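Local structure of SusD homolog (Bacteroides thetaiotaomicron, 3EHM) at residues A[436-441]-A[456-461]. The protein probably binds mucin O-glycans as a SusD-like outer membrane lipoprotein, helping this gut bacterium to use host mucin glycans. Residues are numbered along the deposited sequence; the frame is centred on the assembly and turned at random.
Sequences KIITQK and YRRTGF
Ile-438 carries this contact, and its branches meet three residues at the end of helix 449-459 and in the turn after it. Its CG2 lies 3.2 Å from the carbonyl O of Phe-461. The same methyl is 3.7 Å from Phe-461 CB, an apolar touch. Chi1 of -57° sets CG1 beside the backbone N and CG2 anti to it, which turns the CG2 methyl to Phe-461. The Ile-438 and Thr-459 side chains meet tip to tip, with CG2 3.7 Å from OG1 and CG1 slightly farther. CD1, at the end of the CG1 branch, stops 4.0 Å from Arg-458 NH2, where the two side chains cross at about a right angle. The Phe-461 ring leads away, though its edge still faces Ile-438 CG1, and the side chain packs on Glu-431, Leu-434 and Gln-435, earlier on helix 429-445.

The turn is fixed from within. Thr-459 OG1 accepts the backbone N of Phe-461 at 3.0 Å, an ST turn with an N-H...O angle of 155°. The hydroxyl is also hydrogen-bonded to Glu-455, one turn earlier. Gly-460 follows the helix with positive phi. Thr-459 CG2 covers one face of the Arg-458 guanidinium, 3.4 Å above its plane.

Lys-441 NZ comes to the guanidinium edge, 4.3 Å from Arg-458 NH2. Glu-455 OE1 forms salt bridges with both groups. Glu-353 of helix 344-356 makes a second one with Arg-458 NH2.

The contact thus joins consecutive, roughly antiparallel helices, consistent with the hairpins of the tetratricopeptide-repeat fold. No hydrogen bond links the two segments directly. Van der Waals packing of Ile-438, partly against polar atoms, joins them beside a buried charge cluster, in which the shared carboxylate probably offsets the repulsion between lysine and arginine.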
ATOM      1  N   LYS A 436      -3.845   6.265  16.733  1.00 11.99           N
ATOM      2  CA  LYS A 436      -4.311   7.482  16.069  1.00 13.72           C
ATOM      3  C   LYS A 436      -3.422   7.772  14.857  1.00 13.32           C
ATOM      4  O   LYS A 436      -3.918   8.076  13.771  1.00 13.49           O
ATOM      5  CB  LYS A 436      -4.271   8.683  17.028  1.00 14.12           C
ATOM      6  CG  LYS A 436      -5.290   8.636  18.174  1.00 13.81           C
ATOM      7  CD  LYS A 436      -5.125   9.843  19.098  1.00 13.44           C
ATOM      8  CE  LYS A 436      -6.091   9.799  20.286  1.00 15.77           C
ATOM      9  NZ  LYS A 436      -7.522   9.921  19.872  1.00 15.23           N
ATOM     10  N   ILE A 437      -2.109   7.674  15.050  1.00 13.00           N
ATOM     11  CA  ILE A 437      -1.147   7.919  13.976  1.00 11.76           C
ATOM     12  C   ILE A 437      -1.373   6.989  12.783  1.00 12.33           C
ATOM     13  O   ILE A 437      -1.461   7.442  11.644  1.00 11.55           O
ATOM     14  CB  ILE A 437       0.308   7.726  14.472  1.00 12.70           C
ATOM     15  CG1 ILE A 437       0.661   8.813  15.488  1.00 11.80           C
ATOM     16  CG2 ILE A 437       1.282   7.765  13.286  1.00  9.59           C
ATOM     17  CD1 ILE A 437       1.985   8.573  16.200  1.00 14.49           C
ATOM     18  N   ILE A 438      -1.464   5.689  13.049  1.00 12.67           N
ATOM     19  CA  ILE A 438      -1.664   4.705  11.992  1.00 12.56           C
ATOM     20  C   ILE A 438      -3.039   4.814  11.335  1.00 12.23           C
ATOM     21  O   ILE A 438      -3.175   4.614  10.125  1.00 13.38           O
ATOM     22  CB  ILE A 438      -1.479   3.268  12.531  1.00 12.70           C
ATOM     23  CG1 ILE A 438      -0.087   3.125  13.152  1.00 13.12           C
ATOM     24  CG2 ILE A 438      -1.654   2.255  11.401  1.00 10.69           C
ATOM     25  CD1 ILE A 438       1.061   3.460  12.204  1.00 13.36           C
ATOM     26  N   THR A 439      -4.058   5.124  12.133  1.00 11.96           N
ATOM     27  CA  THR A 439      -5.412   5.259  11.607  1.00 12.08           C
ATOM     28  C   THR A 439      -5.486   6.452  10.653  1.00 12.70           C
ATOM     29  O   THR A 439      -6.086   6.367   9.584  1.00 12.14           O
ATOM     30  CB  THR A 439      -6.430   5.436  12.748  1.00 13.71           C
ATOM     31  OG1 THR A 439      -6.445   4.252  13.559  1.00 12.01           O
ATOM     32  CG2 THR A 439      -7.826   5.679  12.194  1.00 13.07           C
ATOM     33  N   GLN A 440      -4.870   7.565  11.039  1.00 12.19           N
ATOM     34  CA  GLN A 440      -4.865   8.748  10.188  1.00 13.22           C
ATOM     35  C   GLN A 440      -3.972   8.538   8.966  1.00 13.62           C
ATOM     36  O   GLN A 440      -4.256   9.063   7.891  1.00 14.04           O
ATOM     37  CB  GLN A 440      -4.411   9.971  10.982  1.00 13.55           C
ATOM     38  CG  GLN A 440      -5.483  10.511  11.919  1.00 13.91           C
ATOM     39  CD  GLN A 440      -6.758  10.883  11.182  1.00 15.00           C
ATOM     40  OE1 GLN A 440      -6.714  11.561  10.154  1.00 14.85           O
ATOM     41  NE2 GLN A 440      -7.902  10.449  11.709  1.00 13.75           N
ATOM     42  N   LYS A 441      -2.896   7.770   9.123  1.00 13.22           N
ATOM     43  CA  LYS A 441      -2.019   7.494   7.992  1.00 11.90           C
ATOM     44  C   LYS A 441      -2.802   6.628   7.000  1.00 11.33           C
ATOM     45  O   LYS A 441      -2.701   6.812   5.794  1.00 10.49           O
ATOM     46  CB  LYS A 441      -0.749   6.764   8.434  1.00 13.16           C
ATOM     47  CG  LYS A 441       0.223   6.511   7.270  1.00 14.47           C
ATOM     48  CD  LYS A 441       1.602   6.070   7.740  1.00 16.30           C
ATOM     49  CE  LYS A 441       1.576   4.693   8.367  1.00 15.32           C
ATOM     50  NZ  LYS A 441       2.955   4.264   8.728  1.00 18.23           N
ATOM     51  N   TYR A 456      -1.097  -2.337   8.645  1.00 11.83           N
ATOM     52  CA  TYR A 456      -2.075  -2.953   9.537  1.00 11.79           C
ATOM     53  C   TYR A 456      -1.484  -4.234  10.127  1.00 11.24           C
ATOM     54  O   TYR A 456      -1.559  -4.472  11.333  1.00 12.14           O
ATOM     55  CB  TYR A 456      -3.362  -3.309   8.793  1.00 12.61           C
ATOM     56  CG  TYR A 456      -4.275  -4.191   9.619  1.00 11.83           C
ATOM     57  CD1 TYR A 456      -5.045  -3.658  10.654  1.00 11.55           C
ATOM     58  CD2 TYR A 456      -4.313  -5.574   9.412  1.00 12.31           C
ATOM     59  CE1 TYR A 456      -5.829  -4.477  11.468  1.00 14.59           C
ATOM     60  CE2 TYR A 456      -5.093  -6.404  10.219  1.00 13.89           C
ATOM     61  CZ  TYR A 456      -5.847  -5.847  11.245  1.00 15.59           C
ATOM     62  OH  TYR A 456      -6.612  -6.657  12.050  1.00 16.64           O
ATOM     63  N   ARG A 457      -0.908  -5.062   9.267  1.00 10.28           N
ATOM     64  CA  ARG A 457      -0.304  -6.315   9.709  1.00 11.07           C
ATOM     65  C   ARG A 457       0.837  -6.084  10.694  1.00 11.97           C
ATOM     66  O   ARG A 457       1.025  -6.861  11.632  1.00 12.81           O
ATOM     67  CB  ARG A 457       0.206  -7.107   8.503  1.00 10.35           C
ATOM     68  CG  ARG A 457      -0.895  -7.732   7.652  1.00 11.26           C
ATOM     69  CD  ARG A 457      -0.305  -8.400   6.419  1.00 11.77           C
ATOM     70  NE  ARG A 457       0.138  -7.420   5.431  1.00 11.79           N
ATOM     71  CZ  ARG A 457       0.984  -7.690   4.442  1.00 12.59           C
ATOM     72  NH1 ARG A 457       1.490  -8.910   4.312  1.00 12.11           N
ATOM     73  NH2 ARG A 457       1.319  -6.745   3.575  1.00 12.68           N
ATOM     74  N   ARG A 458       1.597  -5.013  10.490  1.00 13.43           N
ATOM     75  CA  ARG A 458       2.716  -4.707  11.377  1.00 12.98           C
ATOM     76  C   ARG A 458       2.275  -4.210  12.751  1.00 13.45           C
ATOM     77  O   ARG A 458       2.791  -4.666  13.775  1.00 12.54           O
ATOM     78  CB  ARG A 458       3.634  -3.651  10.746  1.00 13.68           C
ATOM     79  CG  ARG A 458       4.758  -3.167  11.672  1.00 12.16           C
ATOM     80  CD  ARG A 458       5.638  -2.107  11.006  1.00 15.42           C
ATOM     81  NE  ARG A 458       4.986  -0.801  10.865  1.00 11.67           N
ATOM     82  CZ  ARG A 458       4.994   0.148  11.795  1.00 15.62           C
ATOM     83  NH1 ARG A 458       5.624  -0.051  12.947  1.00 12.46           N
ATOM     84  NH2 ARG A 458       4.380   1.307  11.570  1.00 13.29           N
ATOM     85  N   THR A 459       1.305  -3.297  12.765  1.00 12.54           N
ATOM     86  CA  THR A 459       0.829  -2.678  14.003  1.00 12.37           C
ATOM     87  C   THR A 459      -0.496  -3.153  14.586  1.00 13.45           C
ATOM     88  O   THR A 459      -0.705  -3.076  15.800  1.00 14.68           O
ATOM     89  CB  THR A 459       0.695  -1.160  13.821  1.00 12.24           C
ATOM     90  OG1 THR A 459      -0.431  -0.883  12.977  1.00 10.36           O
ATOM     91  CG2 THR A 459       1.951  -0.590  13.173  1.00 13.97           C
ATOM     92  N   GLY A 460      -1.398  -3.615  13.731  1.00 12.71           N
ATOM     93  CA  GLY A 460      -2.700  -4.047  14.205  1.00 13.03           C
ATOM     94  C   GLY A 460      -3.694  -2.909  14.047  1.00 11.95           C
ATOM     95  O   GLY A 460      -4.861  -3.030  14.419  1.00 11.58           O
ATOM     96  N   PHE A 461      -3.228  -1.796  13.481  1.00 12.47           N
ATOM     97  CA  PHE A 461      -4.080  -0.631  13.271  1.00 13.80           C
ATOM     98  C   PHE A 461      -4.205  -0.244  11.795  1.00 13.60           C
ATOM     99  O   PHE A 461      -3.304  -0.480  10.992  1.00 12.03           O
ATOM    100  CB  PHE A 461      -3.535   0.576  14.042  1.00 13.35           C
ATOM    101  CG  PHE A 461      -3.324   0.325  15.508  1.00 14.03           C
ATOM    102  CD1 PHE A 461      -4.326  -0.245  16.291  1.00 14.25           C
ATOM    103  CD2 PHE A 461      -2.132   0.705  16.117  1.00 14.72           C
ATOM    104  CE1 PHE A 461      -4.142  -0.431  17.664  1.00 11.28           C
ATOM    105  CE2 PHE A 461      -1.938   0.526  17.486  1.00 13.27           C
ATOM    106  CZ  PHE A 461      -2.949  -0.044  18.261  1.00 14.05           C
TER